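Local coordinates for protein titin (Homo sapiens, PDB 2A38) that probably serves as a giant elastic scaffold of the muscle sarcomere, represented here by the tandem of two immunoglobulin-like domains at its N-terminus, at residues T2-T7 against H28-P33; P6-P11 against G87-T92; P35-F40 against G61-T66. All coordinates share one frame; numbering follows the deposited sequence.

Contact 1 (T2-T7 against H28-P33). With CD (cadmium ion), chain D.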
loop_
_atom_site.group_PDB
_atom_site.type_symbol
_atom_site.label_atom_id
_atom_site.label_comp_id
_atom_site.label_asym_id
_atom_site.label_seq_id
_atom_site.Cartn_x
_atom_site.Cartn_y
_atom_site.Cartn_z
ATOM N N THR A 2 39.119 -15.850 -24.206
ATOM C CA THR A 2 38.540 -15.228 -25.394
ATOM C C THR A 2 37.660 -14.005 -25.190
ATOM O O THR A 2 36.803 -13.989 -24.301
ATOM C CB THR A 2 37.692 -16.244 -26.174
ATOM O OG1 THR A 2 38.335 -17.525 -26.146
ATOM C CG2 THR A 2 37.523 -15.793 -27.622
ATOM N N THR A 3 37.870 -12.987 -26.026
ATOM C CA THR A 3 37.040 -11.790 -25.976
ATOM C C THR A 3 35.692 -12.288 -26.489
ATOM O O THR A 3 35.635 -13.176 -27.339
ATOM C CB THR A 3 37.530 -10.690 -26.919
ATOM O OG1 THR A 3 37.438 -11.145 -28.272
ATOM C CG2 THR A 3 38.957 -10.323 -26.599
ATOM N N GLN A 4 34.606 -11.717 -25.992
ATOM C CA GLN A 4 33.299 -12.184 -26.400
ATOM C C GLN A 4 32.234 -11.112 -26.241
ATOM O O GLN A 4 32.155 -10.458 -25.200
ATOM C CB GLN A 4 32.978 -13.415 -25.567
ATOM C CG GLN A 4 31.594 -13.950 -25.681
ATOM C CD GLN A 4 31.421 -15.169 -24.801
ATOM O OE1 GLN A 4 31.932 -16.252 -25.114
ATOM N NE2 GLN A 4 30.727 -14.998 -23.679
ATOM N N ALA A 5 31.433 -10.927 -27.289
ATOM C CA ALA A 5 30.363 -9.935 -27.277
ATOM C C ALA A 5 29.399 -10.282 -26.144
ATOM O O ALA A 5 29.337 -11.432 -25.704
ATOM C CB ALA A 5 29.636 -9.920 -28.621
ATOM N N PRO A 6 28.637 -9.293 -25.654
ATOM C CA PRO A 6 27.689 -9.521 -24.564
ATOM C C PRO A 6 26.588 -10.504 -24.926
ATOM O O PRO A 6 26.094 -10.512 -26.050
ATOM C CB PRO A 6 27.146 -8.125 -24.283
ATOM C CG PRO A 6 28.273 -7.227 -24.724
ATOM C CD PRO A 6 28.674 -7.866 -26.015
ATOM N N THR A 7 26.186 -11.311 -23.955
ATOM C CA THR A 7 25.146 -12.308 -24.168
ATOM C C THR A 7 24.370 -12.482 -22.869
ATOM O O THR A 7 24.941 -12.374 -21.777
ATOM C CB THR A 7 25.769 -13.683 -24.539
ATOM O OG1 THR A 7 24.743 -14.586 -24.966
ATOM C CG2 THR A 7 26.454 -14.297 -23.327
ATOM N N HIS A 28 21.285 -12.583 -16.256
ATOM C CA HIS A 28 22.655 -13.036 -16.185
ATOM C C HIS A 28 23.276 -12.642 -17.491
ATOM O O HIS A 28 22.766 -12.970 -18.561
ATOM C CB HIS A 28 22.725 -14.540 -16.001
ATOM C CG HIS A 28 22.422 -14.973 -14.606
ATOM N ND1 HIS A 28 23.410 -15.210 -13.675
ATOM C CD2 HIS A 28 21.246 -15.143 -13.964
ATOM C CE1 HIS A 28 22.853 -15.510 -12.519
ATOM N NE2 HIS A 28 21.542 -15.477 -12.666
ATOM N N ILE A 29 24.380 -11.927 -17.396
ATOM C CA ILE A 29 25.060 -11.459 -18.577
ATOM C C ILE A 29 26.462 -12.018 -18.640
ATOM O O ILE A 29 27.183 -12.040 -17.638
ATOM C CB ILE A 29 25.128 -9.927 -18.572
ATOM C CG1 ILE A 29 23.706 -9.364 -18.528
ATOM C CG2 ILE A 29 25.901 -9.435 -19.792
ATOM C CD1 ILE A 29 23.642 -7.876 -18.351
ATOM N N SER A 30 26.838 -12.473 -19.827
ATOM C CA SER A 30 28.160 -13.014 -20.048
ATOM C C SER A 30 28.873 -12.069 -21.021
ATOM O O SER A 30 28.241 -11.224 -21.642
ATOM C CB SER A 30 28.037 -14.421 -20.636
ATOM O OG SER A 30 29.273 -15.110 -20.586
ATOM N N GLY A 31 30.187 -12.200 -21.147
ATOM C CA GLY A 31 30.930 -11.340 -22.050
ATOM C C GLY A 31 32.352 -11.113 -21.570
ATOM O O GLY A 31 32.639 -11.200 -20.376
ATOM N N PHE A 32 33.260 -10.835 -22.496
ATOM C CA PHE A 32 34.636 -10.587 -22.106
ATOM C C PHE A 32 35.309 -9.588 -23.040
ATOM O O PHE A 32 35.345 -9.794 -24.250
ATOM C CB PHE A 32 35.438 -11.886 -22.086
ATOM C CG PHE A 32 36.800 -11.721 -21.494
ATOM C CD1 PHE A 32 36.948 -11.513 -20.127
ATOM C CD2 PHE A 32 37.931 -11.681 -22.307
ATOM C CE1 PHE A 32 38.201 -11.261 -19.573
ATOM C CE2 PHE A 32 39.188 -11.430 -21.766
ATOM C CZ PHE A 32 39.324 -11.218 -20.395
ATOM N N PRO A 33 35.845 -8.483 -22.487
ATOM C CA PRO A 33 35.854 -8.129 -21.060
ATOM C C PRO A 33 34.432 -7.977 -20.510
ATOM O O PRO A 33 33.481 -7.858 -21.283
ATOM C CB PRO A 33 36.622 -6.809 -21.044
ATOM C CG PRO A 33 37.532 -6.935 -22.223
ATOM C CD PRO A 33 36.616 -7.496 -23.265
HETATM CD CD CD D . 19.809 -16.009 -11.072
HETATM O O HOH W 1 18.141 -16.005 -12.661
#
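Q4 and F32 exchange backbone hydrogen bonds both ways, Q4 N to F32 O at 2.7 Å and F32 N to Q4 O at 2.9 Å. Q4 O also accepts from the amide of N84, which grips P33 O as well. Further along, T7 and S30 repeat the exchange less evenly: S30 N points almost straight down the carbonyl of T7, whereas T7 N sits 42° above the carbonyl plane of S30 in a longer bond.

These strands are the antiparallel A and B strands of an I-set immunoglobulin sandwich. Between the two hydrogen-bonded pairs the register slips by one residue, a beta bulge. P6, which has no N-H to offer, fits this interruption, and G31 takes a phi of 150° that its missing CB makes easy. The CA of P6 still leans on S30 O in a CA-H...O contact of 3.4 Å.

Q4, T7, S30 and F32 place their side chains on one face of the sheet. T7 turns OG1 anti to its backbone N (chi1 -170°), which leaves T7 CG2 only 3.1 Å from S30 CB, an unusually short separation at which the packing looks strained. The flat ring of F32 packs beside the chain: its CD2 lies 3.3 Å from T2 O, and T3 CA meets its edge.

Metal binding comes from H28, at the start of the segment and inside strand 23-32. H28 directs its imidazole away from the partner strand, and NE2 binds cadmium at 2.4 Å, with water 1 at 2.3 Å from the metal and E26 as the other protein ligand.

Contact 2 (P6-P11 against G87-T92)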
loop_
_atom_site.group_PDB
_atom_site.type_symbol
_atom_site.label_atom_id
_atom_site.label_comp_id
_atom_site.label_asym_id
_atom_site.label_seq_id
_atom_site.Cartn_x
_atom_site.Cartn_y
_atom_site.Cartn_z
ATOM N N PRO A 6 28.637 -9.293 -25.654
ATOM C CA PRO A 6 27.689 -9.521 -24.564
ATOM C C PRO A 6 26.588 -10.504 -24.926
ATOM O O PRO A 6 26.094 -10.512 -26.050
ATOM C CB PRO A 6 27.146 -8.125 -24.283
ATOM C CG PRO A 6 28.273 -7.227 -24.724
ATOM C CD PRO A 6 28.674 -7.866 -26.015
ATOM N N THR A 7 26.186 -11.311 -23.955
ATOM C CA THR A 7 25.146 -12.308 -24.168
ATOM C C THR A 7 24.370 -12.482 -22.869
ATOM O O THR A 7 24.941 -12.374 -21.777
ATOM C CB THR A 7 25.769 -13.683 -24.539
ATOM O OG1 THR A 7 24.743 -14.586 -24.966
ATOM C CG2 THR A 7 26.454 -14.297 -23.327
ATOM N N PHE A 8 23.070 -12.734 -22.982
ATOM C CA PHE A 8 22.271 -12.964 -21.794
ATOM C C PHE A 8 22.121 -14.457 -21.600
ATOM O O PHE A 8 21.469 -15.126 -22.392
ATOM C CB PHE A 8 20.894 -12.325 -21.923
ATOM C CG PHE A 8 20.910 -10.854 -21.747
ATOM C CD1 PHE A 8 21.246 -10.020 -22.806
ATOM C CD2 PHE A 8 20.647 -10.294 -20.507
ATOM C CE1 PHE A 8 21.324 -8.642 -22.628
ATOM C CE2 PHE A 8 20.725 -8.920 -20.324
ATOM C CZ PHE A 8 21.064 -8.094 -21.388
ATOM N N THR A 9 22.743 -14.992 -20.562
ATOM C CA THR A 9 22.610 -16.415 -20.324
ATOM C C THR A 9 21.263 -16.664 -19.648
ATOM O O THR A 9 20.766 -17.785 -19.622
ATOM C CB THR A 9 23.780 -16.946 -19.478
ATOM O OG1 THR A 9 23.845 -16.232 -18.241
ATOM C CG2 THR A 9 25.086 -16.765 -20.241
ATOM N N GLN A 10 20.683 -15.596 -19.110
ATOM C CA GLN A 10 19.363 -15.622 -18.466
ATOM C C GLN A 10 18.740 -14.273 -18.789
ATOM O O GLN A 10 19.214 -13.235 -18.327
ATOM C CB GLN A 10 19.468 -15.771 -16.951
ATOM C CG GLN A 10 19.704 -17.186 -16.464
ATOM C CD GLN A 10 18.673 -18.176 -16.987
ATOM O OE1 GLN A 10 17.462 -17.906 -16.989
ATOM N NE2 GLN A 10 19.150 -19.341 -17.427
ATOM N N PRO A 11 17.673 -14.265 -19.603
ATOM C CA PRO A 11 17.036 -12.994 -19.961
ATOM C C PRO A 11 16.098 -12.467 -18.892
ATOM O O PRO A 11 15.811 -13.148 -17.906
ATOM C CB PRO A 11 16.298 -13.339 -21.252
ATOM C CG PRO A 11 15.832 -14.747 -20.973
ATOM C CD PRO A 11 17.045 -15.397 -20.313
ATOM N N GLY A 87 30.667 -5.871 -28.891
ATOM C CA GLY A 87 29.291 -5.691 -29.294
ATOM C C GLY A 87 28.399 -5.239 -28.164
ATOM O O GLY A 87 28.866 -4.947 -27.062
ATOM N N GLN A 88 27.102 -5.197 -28.444
ATOM C CA GLN A 88 26.114 -4.765 -27.475
ATOM C C GLN A 88 24.904 -5.674 -27.504
ATOM O O GLN A 88 24.485 -6.126 -28.567
ATOM C CB GLN A 88 25.692 -3.332 -27.792
ATOM C CG GLN A 88 24.527 -2.821 -26.981
ATOM C CD GLN A 88 24.159 -1.399 -27.347
ATOM O OE1 GLN A 88 24.798 -0.443 -26.902
ATOM N NE2 GLN A 88 23.133 -1.250 -28.176
ATOM N N ALA A 89 24.340 -5.934 -26.329
ATOM C CA ALA A 89 23.163 -6.790 -26.206
ATOM C C ALA A 89 22.099 -6.073 -25.390
ATOM O O ALA A 89 22.410 -5.252 -24.544
ATOM C CB ALA A 89 23.534 -8.112 -25.533
ATOM N N THR A 90 20.838 -6.389 -25.653
ATOM C CA THR A 90 19.735 -5.783 -24.932
ATOM C C THR A 90 18.712 -6.858 -24.615
ATOM O O THR A 90 18.530 -7.788 -25.388
ATOM C CB THR A 90 19.063 -4.692 -25.779
ATOM O OG1 THR A 90 19.984 -3.616 -25.976
ATOM C CG2 THR A 90 17.817 -4.166 -25.097
ATOM N N SER A 91 18.071 -6.735 -23.460
ATOM C CA SER A 91 17.039 -7.668 -23.030
ATOM C C SER A 91 15.923 -6.787 -22.500
ATOM O O SER A 91 16.169 -5.916 -21.682
ATOM C CB SER A 91 17.564 -8.567 -21.919
ATOM O OG SER A 91 16.613 -9.564 -21.578
ATOM N N THR A 92 14.700 -6.995 -22.973
ATOM C CA THR A 92 13.573 -6.180 -22.536
ATOM C C THR A 92 12.414 -7.026 -22.011
ATOM O O THR A 92 12.087 -8.075 -22.571
ATOM C CB THR A 92 13.074 -5.282 -23.694
ATOM O OG1 THR A 92 14.091 -4.325 -24.030
ATOM C CG2 THR A 92 11.806 -4.536 -23.306
#
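Strand A, at the edge of one sheet of the immunoglobulin sandwich, meets strand G of the other sheet here, P6 and F8 of A touching G87, A89 and S91 of G. Their axes run nearly parallel, 21° apart, yet no hydrogen bond joins them; side chains close the seam instead. The chain turns a corner at T9, where T9 and Q10 both face H28 in a classic beta bulge, and it goes on toward the strand 15-18, which pairs in parallel with strand G.

P6 lays its ring beside the start of strand G. P6 CD approaches G87 O at 3.1 Å, and P6 CB lies 3.8 Å from A89 CB. The single methyl of A89 fits between P6 and F8: A89 CB also meets the edge of the F8 ring, 3.7 Å from F8 CE1.

F8 holds CG anti to its carbonyl carbon (chi1 -76°), which swings the ring across to S91. The CB of S91 stands over the F8 ring centre, 3.6 Å from the centroid and 13° off the normal, a CH-pi contact. The ring also touches I29 and L80. Beyond it, P11 CB rests 3.8 Å from S91 OG, which is hydrogen-bonded to L12 N.

S91 thus has two roles, its CB serving the aromatic face while its hydroxyl is satisfied by a backbone amide. With no hydrogen bond between them, the two segments probably owe their closeness largely to side-chain packing, while their hydrogen bonds tie each to its own sheet.

Contact 3 (P35-F40 against G61-T66)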
loop_
_atom_site.group_PDB
_atom_site.type_symbol
_atom_site.label_atom_id
_atom_site.label_comp_id
_atom_site.label_asym_id
_atom_site.label_seq_id
_atom_site.Cartn_x
_atom_site.Cartn_y
_atom_site.Cartn_z
ATOM N N PRO A 35 31.065 -6.721 -19.664
ATOM C CA PRO A 35 30.363 -5.556 -20.204
ATOM C C PRO A 35 29.892 -4.506 -19.217
ATOM O O PRO A 35 29.740 -4.778 -18.029
ATOM C CB PRO A 35 29.202 -6.190 -20.966
ATOM C CG PRO A 35 28.881 -7.391 -20.126
ATOM C CD PRO A 35 30.255 -7.945 -19.812
ATOM N N GLU A 36 29.686 -3.294 -19.731
ATOM C CA GLU A 36 29.158 -2.197 -18.941
ATOM C C GLU A 36 27.648 -2.378 -19.052
ATOM O O GLU A 36 27.119 -2.571 -20.155
ATOM C CB GLU A 36 29.539 -0.847 -19.536
ATOM C CG GLU A 36 30.998 -0.504 -19.440
ATOM C CD GLU A 36 31.247 0.961 -19.747
ATOM O OE1 GLU A 36 30.816 1.817 -18.940
ATOM O OE2 GLU A 36 31.865 1.257 -20.798
ATOM N N VAL A 37 26.961 -2.303 -17.917
ATOM C CA VAL A 37 25.518 -2.502 -17.877
ATOM C C VAL A 37 24.725 -1.243 -17.546
ATOM O O VAL A 37 25.144 -0.416 -16.742
ATOM C CB VAL A 37 25.180 -3.623 -16.872
ATOM C CG1 VAL A 37 23.707 -3.650 -16.588
ATOM C CG2 VAL A 37 25.620 -4.956 -17.441
ATOM N N SER A 38 23.560 -1.115 -18.164
ATOM C CA SER A 38 22.722 0.049 -17.959
ATOM C C SER A 38 21.246 -0.308 -18.118
ATOM O O SER A 38 20.879 -1.055 -19.017
ATOM C CB SER A 38 23.129 1.119 -18.971
ATOM O OG SER A 38 22.130 2.107 -19.105
ATOM N N TRP A 39 20.399 0.222 -17.241
ATOM C CA TRP A 39 18.959 -0.045 -17.299
ATOM C C TRP A 39 18.198 1.118 -17.923
ATOM O O TRP A 39 18.641 2.257 -17.851
ATOM C CB TRP A 39 18.416 -0.298 -15.899
ATOM C CG TRP A 39 18.923 -1.555 -15.248
ATOM C CD1 TRP A 39 20.098 -1.718 -14.561
ATOM C CD2 TRP A 39 18.256 -2.822 -15.207
ATOM N NE1 TRP A 39 20.199 -3.011 -14.092
ATOM C CE2 TRP A 39 19.083 -3.710 -14.475
ATOM C CE3 TRP A 39 17.036 -3.295 -15.717
ATOM C CZ2 TRP A 39 18.728 -5.045 -14.239
ATOM C CZ3 TRP A 39 16.686 -4.621 -15.482
ATOM C CH2 TRP A 39 17.529 -5.479 -14.750
ATOM N N PHE A 40 17.059 0.834 -18.544
ATOM C CA PHE A 40 16.247 1.884 -19.167
ATOM C C PHE A 40 14.769 1.613 -18.971
ATOM O O PHE A 40 14.356 0.481 -18.717
ATOM C CB PHE A 40 16.476 1.971 -20.680
ATOM C CG PHE A 40 17.874 2.328 -21.072
ATOM C CD1 PHE A 40 18.920 1.438 -20.864
ATOM C CD2 PHE A 40 18.143 3.556 -21.666
ATOM C CE1 PHE A 40 20.221 1.763 -21.240
ATOM C CE2 PHE A 40 19.439 3.896 -22.048
ATOM C CZ PHE A 40 20.482 2.995 -21.833
ATOM N N GLY A 61 28.282 -11.284 -12.702
ATOM C CA GLY A 61 27.564 -11.472 -13.949
ATOM C C GLY A 61 26.058 -11.458 -13.777
ATOM O O GLY A 61 25.322 -11.771 -14.705
ATOM N N ARG A 62 25.600 -11.095 -12.585
ATOM C CA ARG A 62 24.177 -11.032 -12.298
ATOM C C ARG A 62 23.753 -9.574 -12.129
ATOM O O ARG A 62 24.222 -8.889 -11.228
ATOM C CB ARG A 62 23.871 -11.798 -11.018
ATOM C CG ARG A 62 22.387 -11.934 -10.714
ATOM C CD ARG A 62 22.150 -12.165 -9.225
ATOM N NE ARG A 62 20.809 -12.668 -8.944
ATOM C CZ ARG A 62 20.330 -12.867 -7.718
ATOM N NH1 ARG A 62 21.084 -12.596 -6.661
ATOM N NH2 ARG A 62 19.104 -13.354 -7.545
ATOM N N ALA A 63 22.883 -9.093 -13.010
ATOM C CA ALA A 63 22.395 -7.721 -12.920
ATOM C C ALA A 63 21.016 -7.781 -12.284
ATOM O O ALA A 63 20.189 -8.609 -12.661
ATOM C CB ALA A 63 22.299 -7.092 -14.298
ATOM N N LYS A 64 20.770 -6.903 -11.321
ATOM C CA LYS A 64 19.489 -6.873 -10.638
ATOM C C LYS A 64 18.983 -5.455 -10.421
ATOM O O LYS A 64 19.751 -4.548 -10.110
ATOM C CB LYS A 64 19.609 -7.603 -9.300
ATOM C CG LYS A 64 18.379 -7.503 -8.413
ATOM C CD LYS A 64 18.397 -8.566 -7.327
ATOM C CE LYS A 64 18.341 -9.950 -7.955
ATOM N NZ LYS A 64 18.104 -11.026 -6.956
ATOM N N LEU A 65 17.680 -5.280 -10.616
ATOM C CA LEU A 65 17.017 -3.998 -10.425
ATOM C C LEU A 65 15.827 -4.271 -9.518
ATOM O O LEU A 65 14.908 -4.991 -9.895
ATOM C CB LEU A 65 16.531 -3.429 -11.759
ATOM C CG LEU A 65 15.894 -2.041 -11.668
ATOM C CD1 LEU A 65 16.000 -1.339 -13.004
ATOM C CD2 LEU A 65 14.448 -2.161 -11.230
ATOM N N THR A 66 15.845 -3.700 -8.322
ATOM C CA THR A 66 14.760 -3.922 -7.378
ATOM C C THR A 66 14.036 -2.648 -6.988
ATOM O O THR A 66 14.662 -1.643 -6.658
ATOM C CB THR A 66 15.273 -4.586 -6.083
ATOM O OG1 THR A 66 15.815 -5.879 -6.389
ATOM C CG2 THR A 66 14.140 -4.744 -5.074
#
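W39 reaches from strand C across the sandwich to L65 on strand E. With CG anti to its carbonyl carbon (chi1 -67°), the indole is carried inward, and W39 CB already lies close to L65 CD1. That same methyl covers the next atoms: W39 CG at 3.7 Å, then CD2 and CE3, each 3.5 Å from L65 CD1. Further out L65 CB takes over, sitting above one face of the six-membered ring, 3.6 Å from its centroid and only 7° off the normal, a CH-pi contact. W39 CZ2 (3.7 Å), CH2 (3.8 Å) and CZ3 (3.9 Å) all lie under L65 CB. CZ2 also nears A63 CB, and the backbone carbonyl carbon of A63 lies near the ring plane at its edge. The small A63 leaves room for this edge, while the branched L65 spreads over the face. Two residues earlier, on the same side of the strand, V37 CG1 makes a looser contact with A63 CB at 4.4 Å.

Such a strand C tryptophan is a hallmark of the immunoglobulin core. The strand axes, 9.1 Å apart and crossing at -26°, are those of facing sheets, and W39 is flanked by F25 of strand 23-32, I56 of strand 55-59, L80 of strand 76-84, and the loop residues L12 and I46.

Overall arrangement
All three contacts lie in the first immunoglobulin domain. Contacts 1 and 2, with centres about 9 Å apart, share P6 and T7: strand 4-8 pairs within its own sheet in contact 1 and packs against the other sheet in contact 2. I29 touches both of the other contacts: its CG1 lies 3.5 Å from F8 CE2 of contact 2, its CD1 3.6 Å from V37 CG2 of contact 3, and its N 2.9 Å from G61 O. Contact 3, about 14 Å from contact 1 and 10 Å from contact 2 between centres, is part of the hydrophobic core between the sheets. Cadmium, bound through H28 of contact 1, lies about 7 Å from the K64 side chain and 10 Å from that of P11.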